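Local coordinates for malonate decarboxylase subunit alpha (Acinetobacter baumannii ATCC 17978, PDB 6MPR), which probably acts as the transferase subunit of malonate decarboxylase, exchanging acetate for malonate on the acyl carrier protein of the complex, at residues Q46-I49 against K50-T54; K70-D73 against F74-R77; A183-E186 against P187-S191; V212-P215 against A216-D220. All coordinates share one frame; numbering follows the deposited sequence.

Overall arrangement
All four contacts are local ones, and they come along the chain in numerical order within the part of the chain built around the large parallel sheet of strands such as 61-64, 158-163, 194-199 and 221-224. Contact 1, on helix 48-55, and contact 2, at the start of helix 73-79, have centres about 14 Å apart and touch through Ile48, Phe74 and Leu75. Contact 3, at the end of helix 181-189, and contact 4, in the loop before strand 221-224, form a second pair with centres about 10 Å apart, joined by Phe190 and Trp218. The centres of contacts 2 and 3 are about 19 Å apart. Contacts 3 and 4 also meet the second subunit, so this pair helps to build the dimer.

Contact 1 (Q46-I49 against K50-T54); sequences QDII and KVLET
Ile48 and Leu52 meet one turn apart at the start of helix 48-55, where CG1 of Ile48 lies 4.2 Å from CD1 of Leu52 and the two branches pass at a slant. Ile48 sends CG1 anti to its backbone N (chi1 -175°), which brings that branch round to the Leu52 side although the CB itself leads away. On the next ridge Ile49 and Glu53 run side by side in the same direction, with the CG2 methyl of Ile49 3.8 Å from OE1 of Glu53. The carboxylate stem is extended beyond CG, and that CG sits 3.4 Å from the carbonyl O of Ile49.

Behind these side chains, three successive backbone bonds set the spacing. Val51 N donates to Asp47 O at 3.2 Å, Leu52 N to Ile48 O at 2.8 Å, and Glu53 N to Ile49 O at 3.0 Å. Asp47 holds the N-cap position, yet its carboxylate makes no capping bond; its carbonyl O is what serves the helix, and the CG2 methyl of Val51 packs on that oxygen as well. Further along, the hydroxyl of Thr54 turns back on the helix and donates a hydrogen bond to Lys50 O, with OG1 and O 2.7 Å apart.

Farther out, Ile48 and Leu52 lean on helix 73-79, while Glu53 OE1 accepts a bond from the backbone N of Asn83. The two ridges therefore differ in chemistry: one buries hydrocarbon against a neighbouring helix, and the other carries a carboxylate past an isoleucine methyl to tie the helix to a loop.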
ATOM      1  N   GLN A  46     -32.888  14.641 -13.919  1.00 19.78           N
ATOM      2  CA  GLN A  46     -33.872  15.359 -13.122  0.60 24.53           C
ATOM      3  C   GLN A  46     -34.341  14.565 -11.907  1.00 24.09           C
ATOM      4  O   GLN A  46     -34.910  15.153 -10.981  1.00 19.69           O
ATOM      5  CB  GLN A  46     -35.068  15.736 -14.004  0.60 25.64           C
ATOM      6  CG  GLN A  46     -35.662  14.580 -14.810  0.60 32.19           C
ATOM      7  CD  GLN A  46     -34.967  14.338 -16.151  0.60 37.60           C
ATOM      8  OE1 GLN A  46     -33.774  14.580 -16.305  0.60 26.15           O
ATOM      9  NE2 GLN A  46     -35.732  13.850 -17.129  0.60 42.30           N
ATOM     10  N   ASP A  47     -34.113  13.250 -11.879  1.00 17.40           N
ATOM     11  CA  ASP A  47     -34.678  12.395 -10.840  1.00 15.36           C
ATOM     12  C   ASP A  47     -33.661  11.945  -9.798  1.00 15.95           C
ATOM     13  O   ASP A  47     -33.942  11.017  -9.035  1.00 16.46           O
ATOM     14  CB  ASP A  47     -35.332  11.165 -11.471  1.00 23.68           C
ATOM     15  CG  ASP A  47     -36.461  11.525 -12.412  1.00 29.66           C
ATOM     16  OD1 ASP A  47     -37.200  12.499 -12.131  1.00 30.58           O
ATOM     17  OD2 ASP A  47     -36.609  10.833 -13.435  1.00 29.81           O
ATOM     18  N   ILE A  48     -32.502  12.592  -9.733  1.00 14.33           N
ATOM     19  CA  ILE A  48     -31.406  12.091  -8.909  1.00 16.07           C
ATOM     20  C   ILE A  48     -31.751  12.154  -7.420  1.00 18.91           C
ATOM     21  O   ILE A  48     -31.406  11.244  -6.661  1.00 16.04           O
ATOM     22  CB  ILE A  48     -30.110  12.860  -9.240  1.00 13.67           C
ATOM     23  CG1 ILE A  48     -28.901  12.279  -8.480  1.00 15.33           C
ATOM     24  CG2 ILE A  48     -30.259  14.358  -8.958  1.00 18.12           C
ATOM     25  CD1 ILE A  48     -28.588  10.844  -8.820  1.00 15.99           C
ATOM     26  N   ILE A  49     -32.446  13.206  -6.975  1.00 18.45           N
ATOM     27  CA  ILE A  49     -32.684  13.363  -5.538  1.00 15.38           C
ATOM     28  C   ILE A  49     -33.610  12.269  -5.023  1.00 18.97           C
ATOM     29  O   ILE A  49     -33.347  11.647  -3.988  1.00 16.53           O
ATOM     30  CB  ILE A  49     -33.238  14.760  -5.217  1.00 16.68           C
ATOM     31  CG1 ILE A  49     -32.125  15.805  -5.328  1.00 16.81           C
ATOM     32  CG2 ILE A  49     -33.850  14.756  -3.809  1.00 16.00           C
ATOM     33  CD1 ILE A  49     -32.631  17.232  -5.478  1.00 20.70           C
ATOM     34  N   LYS A  50     -34.692  12.002  -5.750  1.00 16.67           N
ATOM     35  CA  LYS A  50     -35.600  10.935  -5.359  1.00 16.43           C
ATOM     36  C   LYS A  50     -34.891   9.591  -5.368  1.00 16.58           C
ATOM     37  O   LYS A  50     -35.121   8.751  -4.492  1.00 17.10           O
ATOM     38  CB  LYS A  50     -36.816  10.907  -6.288  1.00 19.52           C
ATOM     39  CG  LYS A  50     -37.840   9.838  -5.937  1.00 30.09           C
ATOM     40  CD  LYS A  50     -38.651  10.229  -4.703  1.00 38.04           C
ATOM     41  CE  LYS A  50     -39.740   9.217  -4.397  1.00 43.50           C
ATOM     42  NZ  LYS A  50     -40.551   9.635  -3.223  1.00 44.03           N
ATOM     43  N   VAL A  51     -34.004   9.373  -6.341  1.00 14.39           N
ATOM     44  CA  VAL A  51     -33.322   8.086  -6.403  1.00 13.93           C
ATOM     45  C   VAL A  51     -32.318   7.952  -5.254  1.00 13.45           C
ATOM     46  O   VAL A  51     -32.182   6.873  -4.665  1.00 14.64           O
ATOM     47  CB  VAL A  51     -32.659   7.895  -7.781  1.00 17.26           C
ATOM     48  CG1 VAL A  51     -31.764   6.663  -7.765  1.00 13.57           C
ATOM     49  CG2 VAL A  51     -33.730   7.759  -8.872  1.00 16.94           C
ATOM     50  N   LEU A  52     -31.599   9.039  -4.908  1.00 14.12           N
ATOM     51  CA  LEU A  52     -30.720   8.997  -3.731  1.00 13.06           C
ATOM     52  C   LEU A  52     -31.497   8.650  -2.465  1.00 14.34           C
ATOM     53  O   LEU A  52     -31.028   7.859  -1.639  1.00 16.70           O
ATOM     54  CB  LEU A  52     -29.986  10.333  -3.543  1.00 14.27           C
ATOM     55  CG  LEU A  52     -28.922  10.692  -4.579  1.00 14.15           C
ATOM     56  CD1 LEU A  52     -28.345  12.083  -4.326  1.00 14.19           C
ATOM     57  CD2 LEU A  52     -27.789   9.666  -4.603  1.00 15.08           C
ATOM     58  N   GLU A  53     -32.675   9.257  -2.282  1.00 14.48           N
ATOM     59  CA  GLU A  53     -33.528   8.965  -1.133  1.00 15.98           C
ATOM     60  C   GLU A  53     -34.080   7.544  -1.140  1.00 21.44           C
ATOM     61  O   GLU A  53     -34.637   7.104  -0.125  1.00 20.55           O
ATOM     62  CB  GLU A  53     -34.688   9.960  -1.101  1.00 16.94           C
ATOM     63  CG  GLU A  53     -34.273  11.372  -0.736  1.00 17.33           C
ATOM     64  CD  GLU A  53     -35.397  12.373  -0.894  1.00 22.77           C
ATOM     65  OE1 GLU A  53     -35.210  13.527  -0.447  1.00 22.28           O
ATOM     66  OE2 GLU A  53     -36.468  12.013  -1.446  1.00 21.43           O
ATOM     67  N   THR A  54     -33.988   6.848  -2.266  1.00 17.49           N
ATOM     68  CA  THR A  54     -34.457   5.475  -2.396  1.00 15.33           C
ATOM     69  C   THR A  54     -33.332   4.477  -2.167  1.00 15.64           C
ATOM     70  O   THR A  54     -33.546   3.423  -1.558  1.00 19.93           O
ATOM     71  CB  THR A  54     -35.055   5.254  -3.795  1.00 15.44           C
ATOM     72  OG1 THR A  54     -36.060   6.232  -4.045  1.00 17.56           O
ATOM     73  CG2 THR A  54     -35.649   3.856  -3.931  1.00 22.32           C
TER

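Contact 2 (K70-D73 against F74-R77); sequences KQAD and FLSR
Arg77 and Asp73 form an i to i+4 salt bridge over the first turn of helix 73-79, just after an inverse gamma turn centred on Ala72 brings the chain out of the preceding loop. The arginine climbs back along its own helix. Its CB and then its CG each lie 3.2 Å from the carbonyl O of Asp73, the same oxygen that accepts the backbone N-H of Arg77 at 2.9 Å. CD stays close to that carbonyl, and a bend at chi3 (-84°) then turns the guanidinium toward the aspartate.

NE reaches Asp73 OD2 at 3.2 Å, and NH2 reaches the same oxygen at 2.9 Å, so two nitrogens share one acceptor instead of each taking its own. OD2 lies in the guanidinium plane, at its edge. The carboxylate is less well aligned: the two planes are 52° apart, and both nitrogens come from one face of it, NE tilted out on the anti side and NH2 well above. CA of Phe74 covers part of one guanidinium face, offset toward its rim. At the far tip NH1 continues to a second acid, Asp226, which helps to balance the positive charge and to fix the rotation of the guanidinium.

Ser76 N bonds to Ala72 O, while the Ser76 hydroxyl is bound to Glu101. The other aspartate oxygen, OD1, accepts from the backbone N of Tyr230 and also accepts a hydrogen bond from a water 2.6 Å away, a water that Phe74 N meets through a weak bond at 3.3 Å.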
ATOM      1  N   LYS A  70     -10.691  15.347  -8.666  1.00 14.33           N
ATOM      2  CA  LYS A  70     -12.027  15.146  -9.233  1.00 10.43           C
ATOM      3  C   LYS A  70     -13.092  15.114  -8.143  1.00 13.12           C
ATOM      4  O   LYS A  70     -12.947  14.394  -7.155  1.00 10.18           O
ATOM      5  CB  LYS A  70     -12.051  13.830 -10.020  1.00 11.32           C
ATOM      6  CG  LYS A  70     -13.435  13.340 -10.402  1.00 13.53           C
ATOM      7  CD  LYS A  70     -13.323  12.089 -11.271  1.00 12.42           C
ATOM      8  CE  LYS A  70     -12.956  10.864 -10.458  1.00 11.55           C
ATOM      9  NZ  LYS A  70     -12.757   9.639 -11.312  1.00 12.07           N
ATOM     10  N   GLN A  71     -14.173  15.880  -8.336  1.00 11.59           N
ATOM     11  CA  GLN A  71     -15.301  15.921  -7.408  1.00  8.07           C
ATOM     12  C   GLN A  71     -16.566  15.479  -8.126  1.00 10.60           C
ATOM     13  O   GLN A  71     -16.914  16.025  -9.184  1.00 11.39           O
ATOM     14  CB  GLN A  71     -15.555  17.323  -6.816  1.00 11.99           C
ATOM     15  CG  GLN A  71     -14.324  18.025  -6.230  1.00  9.39           C
ATOM     16  CD  GLN A  71     -13.735  17.246  -5.074  1.00 18.88           C
ATOM     17  OE1 GLN A  71     -14.470  16.760  -4.197  1.00 11.52           O
ATOM     18  NE2 GLN A  71     -12.412  17.101  -5.070  1.00 12.22           N
ATOM     19  N   ALA A  72     -17.267  14.516  -7.536  1.00  8.07           N
ATOM     20  CA  ALA A  72     -18.597  14.153  -8.016  1.00 10.15           C
ATOM     21  C   ALA A  72     -19.585  15.202  -7.501  1.00 12.16           C
ATOM     22  O   ALA A  72     -20.432  14.957  -6.635  1.00  9.96           O
ATOM     23  CB  ALA A  72     -18.960  12.752  -7.550  1.00 11.21           C
ATOM     24  N   ASP A  73     -19.450  16.414  -8.029  1.00  9.16           N
ATOM     25  CA  ASP A  73     -20.139  17.537  -7.388  1.00 10.77           C
ATOM     26  C   ASP A  73     -21.632  17.569  -7.687  1.00 14.35           C
ATOM     27  O   ASP A  73     -22.402  18.124  -6.894  1.00 14.84           O
ATOM     28  CB  ASP A  73     -19.489  18.865  -7.781  1.00 15.92           C
ATOM     29  CG  ASP A  73     -19.678  19.215  -9.242  1.00 15.87           C
ATOM     30  OD1 ASP A  73     -19.133  18.502 -10.126  1.00 14.66           O
ATOM     31  OD2 ASP A  73     -20.390  20.208  -9.513  1.00 14.11           O
ATOM     32  N   PHE A  74     -22.066  16.983  -8.803  1.00 11.00           N
ATOM     33  CA  PHE A  74     -23.501  16.822  -9.016  1.00 11.85           C
ATOM     34  C   PHE A  74     -24.101  15.906  -7.956  1.00 11.03           C
ATOM     35  O   PHE A  74     -25.154  16.216  -7.377  1.00 12.50           O
ATOM     36  CB  PHE A  74     -23.753  16.284 -10.423  1.00 12.74           C
ATOM     37  CG  PHE A  74     -25.188  15.994 -10.727  1.00 18.81           C
ATOM     38  CD1 PHE A  74     -26.133  17.009 -10.737  1.00 15.28           C
ATOM     39  CD2 PHE A  74     -25.584  14.710 -11.034  1.00 17.92           C
ATOM     40  CE1 PHE A  74     -27.465  16.736 -11.046  1.00 18.05           C
ATOM     41  CE2 PHE A  74     -26.906  14.428 -11.326  1.00 15.31           C
ATOM     42  CZ  PHE A  74     -27.844  15.446 -11.337  1.00 18.76           C
ATOM     43  N   LEU A  75     -23.427  14.797  -7.652  1.00  9.90           N
ATOM     44  CA  LEU A  75     -23.954  13.891  -6.629  1.00 10.55           C
ATOM     45  C   LEU A  75     -23.891  14.517  -5.241  1.00  9.36           C
ATOM     46  O   LEU A  75     -24.831  14.371  -4.454  1.00 11.23           O
ATOM     47  CB  LEU A  75     -23.203  12.551  -6.650  1.00 11.85           C
ATOM     48  CG  LEU A  75     -23.338  11.718  -7.926  1.00 11.24           C
ATOM     49  CD1 LEU A  75     -22.550  10.388  -7.822  1.00 11.86           C
ATOM     50  CD2 LEU A  75     -24.801  11.476  -8.270  1.00 12.79           C
ATOM     51  N   SER A  76     -22.804  15.231  -4.925  1.00 12.16           N
ATOM     52  CA  SER A  76     -22.710  15.845  -3.602  1.00 14.44           C
ATOM     53  C   SER A  76     -23.710  16.987  -3.446  1.00 13.14           C
ATOM     54  O   SER A  76     -24.350  17.099  -2.396  1.00 14.35           O
ATOM     55  CB  SER A  76     -21.277  16.312  -3.316  1.00 13.14           C
ATOM     56  OG  SER A  76     -20.812  17.237  -4.286  1.00 13.72           O
ATOM     57  N   ARG A  77     -23.882  17.831  -4.476  1.00 12.85           N
ATOM     58  CA  ARG A  77     -24.894  18.885  -4.395  1.00 14.82           C
ATOM     59  C   ARG A  77     -26.287  18.284  -4.269  1.00 17.51           C
ATOM     60  O   ARG A  77     -27.139  18.810  -3.534  1.00 15.30           O
ATOM     61  CB  ARG A  77     -24.823  19.810  -5.620  1.00 16.01           C
ATOM     62  CG  ARG A  77     -23.621  20.758  -5.634  1.00 17.95           C
ATOM     63  CD  ARG A  77     -23.642  21.700  -6.851  1.00 18.60           C
ATOM     64  NE  ARG A  77     -23.064  21.088  -8.053  1.00 15.51           N
ATOM     65  CZ  ARG A  77     -23.782  20.708  -9.112  1.00 21.58           C
ATOM     66  NH1 ARG A  77     -25.099  20.875  -9.123  1.00 16.76           N
ATOM     67  NH2 ARG A  77     -23.187  20.166 -10.170  1.00 17.37           N
TER
HETATM   68  O   HOH W   1     -20.892  17.593 -11.829  1.00 10.68           O

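Contact 3 (A183-E186 against P187-S191); sequences ALIE and PAAFS
Glu186 and Phe190 meet one turn apart at the end of helix 181-189, with CG of the glutamate 3.8 Å from CD1 of the ring. Phe190 places its CG beside its own backbone N (chi1 -67°), and chi2 of 88° turns the ring plane roughly perpendicular to the plane of CA, CB and CG. This sets a ring edge against the backbone: the carbonyl O of Glu186 lies in the ring plane, 3.3 Å from CD1. The same oxygen accepts the N-H of Phe190 at 3.2 Å, nearly in line with its C=O bond, so a backbone donor and an aromatic edge share it.

Glu186 is stretched out, its CG anti to the backbone N (chi1 174°) and the chain straight beyond. The extension carries the carboxylate away from the ring to the second subunit, where OE2 forms a salt bridge with Arg347 and a hydrogen bond with Asn349, both of that subunit.

Pro187 has no N-H to give, and the helix kinks there. Its ring fills the place of the missing bond, with CD 3.1 Å from Ala183 O and 3.6 Å from Leu184 O. Ala188 N, 4.3 Å from Leu184 O, makes just a weak bond to Ile185 O, which leaves the buried Leu184 O without a polar partner in the model. The regular i to i+4 pattern returns only with Ala189 N, 2.9 Å from Ile185 O.

This is a proline-kinked helix end at a dimer interface: Phe190 is the first residue to leave helical angles, and Ser191 OG bonds back to Pro187 O at 2.7 Å.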
ATOM      1  N   ALA A 183     -10.228   2.134  -6.341  1.00  8.78           N
ATOM      2  CA  ALA A 183     -10.028   1.677  -4.969  1.00 10.66           C
ATOM      3  C   ALA A 183     -11.275   1.889  -4.126  1.00  8.88           C
ATOM      4  O   ALA A 183     -11.507   1.138  -3.175  1.00 12.48           O
ATOM      5  CB  ALA A 183      -8.848   2.408  -4.320  1.00  9.39           C
ATOM      6  N   LEU A 184     -12.070   2.917  -4.443  1.00  9.31           N
ATOM      7  CA  LEU A 184     -13.286   3.193  -3.679  1.00  8.46           C
ATOM      8  C   LEU A 184     -14.441   2.300  -4.117  1.00 11.07           C
ATOM      9  O   LEU A 184     -15.289   1.923  -3.294  1.00 10.50           O
ATOM     10  CB  LEU A 184     -13.689   4.664  -3.839  1.00  9.17           C
ATOM     11  CG  LEU A 184     -12.667   5.734  -3.458  1.00  8.66           C
ATOM     12  CD1 LEU A 184     -13.186   7.133  -3.803  1.00 10.94           C
ATOM     13  CD2 LEU A 184     -12.279   5.629  -1.984  1.00  8.33           C
ATOM     14  N   ILE A 185     -14.528   1.996  -5.418  1.00  7.74           N
ATOM     15  CA  ILE A 185     -15.691   1.276  -5.929  1.00  9.10           C
ATOM     16  C   ILE A 185     -15.604  -0.212  -5.635  1.00  9.46           C
ATOM     17  O   ILE A 185     -16.604  -0.825  -5.243  1.00 10.34           O
ATOM     18  CB  ILE A 185     -15.851   1.545  -7.437  1.00 12.50           C
ATOM     19  CG1 ILE A 185     -16.268   3.005  -7.653  1.00 13.85           C
ATOM     20  CG2 ILE A 185     -16.867   0.584  -8.051  1.00 13.83           C
ATOM     21  CD1 ILE A 185     -16.262   3.433  -9.119  1.00 11.23           C
ATOM     22  N   GLU A 186     -14.430  -0.827  -5.838  1.00  8.45           N
ATOM     23  CA  GLU A 186     -14.339  -2.282  -5.704  1.00  8.99           C
ATOM     24  C   GLU A 186     -14.877  -2.803  -4.376  1.00 10.52           C
ATOM     25  O   GLU A 186     -15.634  -3.782  -4.393  1.00 10.43           O
ATOM     26  CB  GLU A 186     -12.901  -2.759  -5.939  1.00 10.43           C
ATOM     27  CG  GLU A 186     -12.747  -4.248  -5.655  1.00 12.51           C
ATOM     28  CD  GLU A 186     -11.428  -4.827  -6.130  1.00 11.37           C
ATOM     29  OE1 GLU A 186     -10.721  -4.156  -6.931  1.00 13.17           O
ATOM     30  OE2 GLU A 186     -11.118  -5.973  -5.706  1.00 11.90           O
ATOM     31  N   PRO A 187     -14.552  -2.219  -3.212  1.00  9.68           N
ATOM     32  CA  PRO A 187     -15.094  -2.776  -1.956  1.00  9.70           C
ATOM     33  C   PRO A 187     -16.612  -2.845  -1.913  1.00 13.17           C
ATOM     34  O   PRO A 187     -17.173  -3.815  -1.384  1.00 12.65           O
ATOM     35  CB  PRO A 187     -14.539  -1.816  -0.890  1.00  7.75           C
ATOM     36  CG  PRO A 187     -13.211  -1.388  -1.469  1.00  8.79           C
ATOM     37  CD  PRO A 187     -13.537  -1.184  -2.950  1.00  9.78           C
ATOM     38  N   ALA A 188     -17.296  -1.844  -2.470  1.00  9.15           N
ATOM     39  CA  ALA A 188     -18.758  -1.845  -2.514  1.00  9.47           C
ATOM     40  C   ALA A 188     -19.296  -2.798  -3.570  1.00 11.55           C
ATOM     41  O   ALA A 188     -20.309  -3.477  -3.352  1.00 12.50           O
ATOM     42  CB  ALA A 188     -19.269  -0.437  -2.806  1.00  9.03           C
ATOM     43  N   ALA A 189     -18.642  -2.835  -4.726  1.00  9.04           N
ATOM     44  CA  ALA A 189     -19.121  -3.658  -5.823  1.00  9.68           C
ATOM     45  C   ALA A 189     -19.125  -5.130  -5.437  1.00 12.46           C
ATOM     46  O   ALA A 189     -19.918  -5.910  -5.975  1.00 12.59           O
ATOM     47  CB  ALA A 189     -18.258  -3.418  -7.063  1.00 12.37           C
ATOM     48  N   PHE A 190     -18.261  -5.532  -4.503  1.00 10.05           N
ATOM     49  CA  PHE A 190     -18.167  -6.934  -4.121  1.00 11.91           C
ATOM     50  C   PHE A 190     -18.659  -7.196  -2.700  1.00 13.84           C
ATOM     51  O   PHE A 190     -18.296  -8.206  -2.093  1.00 16.71           O
ATOM     52  CB  PHE A 190     -16.732  -7.411  -4.345  1.00 14.00           C
ATOM     53  CG  PHE A 190     -16.369  -7.443  -5.803  1.00 11.58           C
ATOM     54  CD1 PHE A 190     -15.850  -6.319  -6.432  1.00 13.62           C
ATOM     55  CD2 PHE A 190     -16.642  -8.560  -6.561  1.00 10.10           C
ATOM     56  CE1 PHE A 190     -15.566  -6.331  -7.795  1.00 11.94           C
ATOM     57  CE2 PHE A 190     -16.368  -8.576  -7.930  1.00 13.57           C
ATOM     58  CZ  PHE A 190     -15.835  -7.466  -8.538  1.00 16.06           C
ATOM     59  N   SER A 191     -19.502  -6.322  -2.169  1.00 10.12           N
ATOM     60  CA  SER A 191     -20.128  -6.586  -0.877  1.00  9.75           C
ATOM     61  C   SER A 191     -21.608  -6.224  -0.903  1.00 15.56           C
ATOM     62  O   SER A 191     -22.191  -5.992   0.158  1.00 14.61           O
ATOM     63  CB  SER A 191     -19.427  -5.823   0.247  1.00  9.51           C
ATOM     64  OG  SER A 191     -19.391  -4.425  -0.051  1.00 11.34           O
TER

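Contact 4 (V212-P215 against A216-D220); sequences VDIP and ASWVD
A short 3-10 turn, 216-218, follows a classic beta bulge in which Asp213 and Ile214 both face Ile172, and across that junction Pro215 packs on the indole of Trp218. The contact is a CH-pi one: CD of the proline stands 3.8 Å from the centroid of the five-membered ring, only 14° off its normal, so it sits squarely over a face. CG of Pro215 lies farther along the same face, 3.8 Å from NE1 of Trp218. The backbone ties the pair too, since Trp218 N donates to Pro215 O at 2.9 Å, coming from above the carbonyl plane.

Ile214 joins from beside the proline. Its CG2 branch, anti to the backbone N, touches CB of Trp218 at 3.9 Å and CG2 of Val219 at 3.7 Å, crossing each side chain at about a right angle. Val219 N closes the turn by bonding to Ala216 O.

Trp218 also meets Phe190 edge-to-face and packs on Arg347 of the second subunit. Ile214 and Trp218 press on Ile185 of helix 181-189, and Val219 touches Ile172 of strand 172-173 and Val197 of strand 194-199 just before strand 221-224 begins.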
ATOM      1  N   VAL A 212     -12.519   1.113 -20.977  1.00 11.86           N
ATOM      2  CA  VAL A 212     -13.281   0.810 -19.773  1.00  9.88           C
ATOM      3  C   VAL A 212     -12.320   0.853 -18.595  1.00 10.16           C
ATOM      4  O   VAL A 212     -11.395   0.037 -18.509  1.00 13.86           O
ATOM      5  CB  VAL A 212     -13.981  -0.560 -19.859  1.00 11.97           C
ATOM      6  CG1 VAL A 212     -14.734  -0.832 -18.565  1.00 11.58           C
ATOM      7  CG2 VAL A 212     -14.948  -0.612 -21.055  1.00 12.79           C
ATOM      8  N   ASP A 213     -12.537   1.801 -17.688  1.00  9.05           N
ATOM      9  CA  ASP A 213     -11.769   1.884 -16.450  1.00  9.24           C
ATOM     10  C   ASP A 213     -12.474   1.224 -15.279  1.00 10.97           C
ATOM     11  O   ASP A 213     -11.804   0.696 -14.381  1.00 13.41           O
ATOM     12  CB  ASP A 213     -11.498   3.347 -16.105  1.00  8.18           C
ATOM     13  CG  ASP A 213     -10.495   3.986 -17.037  1.00 13.14           C
ATOM     14  OD1 ASP A 213      -9.353   3.504 -17.073  1.00 11.98           O
ATOM     15  OD2 ASP A 213     -10.833   4.969 -17.726  1.00 12.42           O
ATOM     16  N   ILE A 214     -13.806   1.263 -15.261  1.00 12.32           N
ATOM     17  CA  ILE A 214     -14.609   0.602 -14.242  1.00 12.94           C
ATOM     18  C   ILE A 214     -15.592  -0.278 -14.997  1.00 14.30           C
ATOM     19  O   ILE A 214     -16.433   0.237 -15.740  1.00 13.39           O
ATOM     20  CB  ILE A 214     -15.382   1.595 -13.355  1.00 13.16           C
ATOM     21  CG1 ILE A 214     -14.449   2.630 -12.707  1.00 12.96           C
ATOM     22  CG2 ILE A 214     -16.204   0.840 -12.307  1.00 11.80           C
ATOM     23  CD1 ILE A 214     -13.495   2.047 -11.694  1.00 12.45           C
ATOM     24  N   PRO A 215     -15.540  -1.605 -14.843  1.00 13.08           N
ATOM     25  CA  PRO A 215     -16.481  -2.476 -15.562  1.00 12.73           C
ATOM     26  C   PRO A 215     -17.922  -2.308 -15.106  1.00 12.50           C
ATOM     27  O   PRO A 215     -18.210  -2.009 -13.943  1.00 14.00           O
ATOM     28  CB  PRO A 215     -15.989  -3.897 -15.239  1.00 17.78           C
ATOM     29  CG  PRO A 215     -14.652  -3.740 -14.564  1.00 21.06           C
ATOM     30  CD  PRO A 215     -14.625  -2.357 -13.971  1.00 15.92           C
ATOM     31  N   ALA A 216     -18.830  -2.547 -16.057  1.00 14.90           N
ATOM     32  CA  ALA A 216     -20.266  -2.444 -15.815  1.00 11.62           C
ATOM     33  C   ALA A 216     -20.714  -3.257 -14.601  1.00 16.94           C
ATOM     34  O   ALA A 216     -21.624  -2.850 -13.872  1.00 16.16           O
ATOM     35  CB  ALA A 216     -21.016  -2.902 -17.070  1.00 14.04           C
ATOM     36  N   SER A 217     -20.116  -4.424 -14.378  1.00 18.08           N
ATOM     37  CA  SER A 217     -20.615  -5.227 -13.270  1.00 18.65           C
ATOM     38  C   SER A 217     -20.267  -4.633 -11.903  1.00 19.73           C
ATOM     39  O   SER A 217     -20.834  -5.070 -10.896  1.00 19.92           O
ATOM     40  CB  SER A 217     -20.097  -6.655 -13.383  1.00 26.27           C
ATOM     41  OG  SER A 217     -18.691  -6.690 -13.255  1.00 22.80           O
ATOM     42  N   TRP A 218     -19.378  -3.632 -11.837  1.00 14.96           N
ATOM     43  CA  TRP A 218     -19.119  -2.946 -10.571  1.00 14.96           C
ATOM     44  C   TRP A 218     -20.098  -1.814 -10.288  1.00 15.33           C
ATOM     45  O   TRP A 218     -20.103  -1.289  -9.166  1.00 17.13           O
ATOM     46  CB  TRP A 218     -17.698  -2.353 -10.540  1.00 12.46           C
ATOM     47  CG  TRP A 218     -16.598  -3.346 -10.695  1.00 17.26           C
ATOM     48  CD1 TRP A 218     -16.698  -4.643 -11.142  1.00 18.01           C
ATOM     49  CD2 TRP A 218     -15.210  -3.124 -10.419  1.00 17.89           C
ATOM     50  NE1 TRP A 218     -15.451  -5.228 -11.166  1.00 24.07           N
ATOM     51  CE2 TRP A 218     -14.525  -4.320 -10.722  1.00 19.10           C
ATOM     52  CE3 TRP A 218     -14.481  -2.029  -9.947  1.00 13.67           C
ATOM     53  CZ2 TRP A 218     -13.146  -4.447 -10.577  1.00 17.24           C
ATOM     54  CZ3 TRP A 218     -13.111  -2.169  -9.787  1.00 13.32           C
ATOM     55  CH2 TRP A 218     -12.465  -3.368 -10.098  1.00 16.10           C
ATOM     56  N   VAL A 219     -20.918  -1.424 -11.263  1.00 11.07           N
ATOM     57  CA  VAL A 219     -21.702  -0.197 -11.207  1.00 13.63           C
ATOM     58  C   VAL A 219     -23.182  -0.564 -11.144  1.00 16.05           C
ATOM     59  O   VAL A 219     -23.654  -1.395 -11.925  1.00 15.19           O
ATOM     60  CB  VAL A 219     -21.403   0.689 -12.433  1.00 13.61           C
ATOM     61  CG1 VAL A 219     -22.305   1.927 -12.451  1.00 16.35           C
ATOM     62  CG2 VAL A 219     -19.916   1.090 -12.463  1.00 13.34           C
ATOM     63  N   ASP A 220     -23.925   0.071 -10.238  1.00 11.69           N
ATOM     64  CA  ASP A 220     -25.368  -0.165 -10.251  1.00 11.58           C
ATOM     65  C   ASP A 220     -26.133   0.878 -11.060  1.00 16.36           C
ATOM     66  O   ASP A 220     -27.082   0.526 -11.777  1.00 15.02           O
ATOM     67  CB  ASP A 220     -25.887  -0.234  -8.816  1.00 14.57           C
ATOM     68  CG  ASP A 220     -25.234  -1.348  -8.055  1.00 17.07           C
ATOM     69  OD1 ASP A 220     -25.465  -2.527  -8.416  1.00 18.55           O
ATOM     70  OD2 ASP A 220     -24.434  -1.044  -7.144  1.00 14.56           O
TER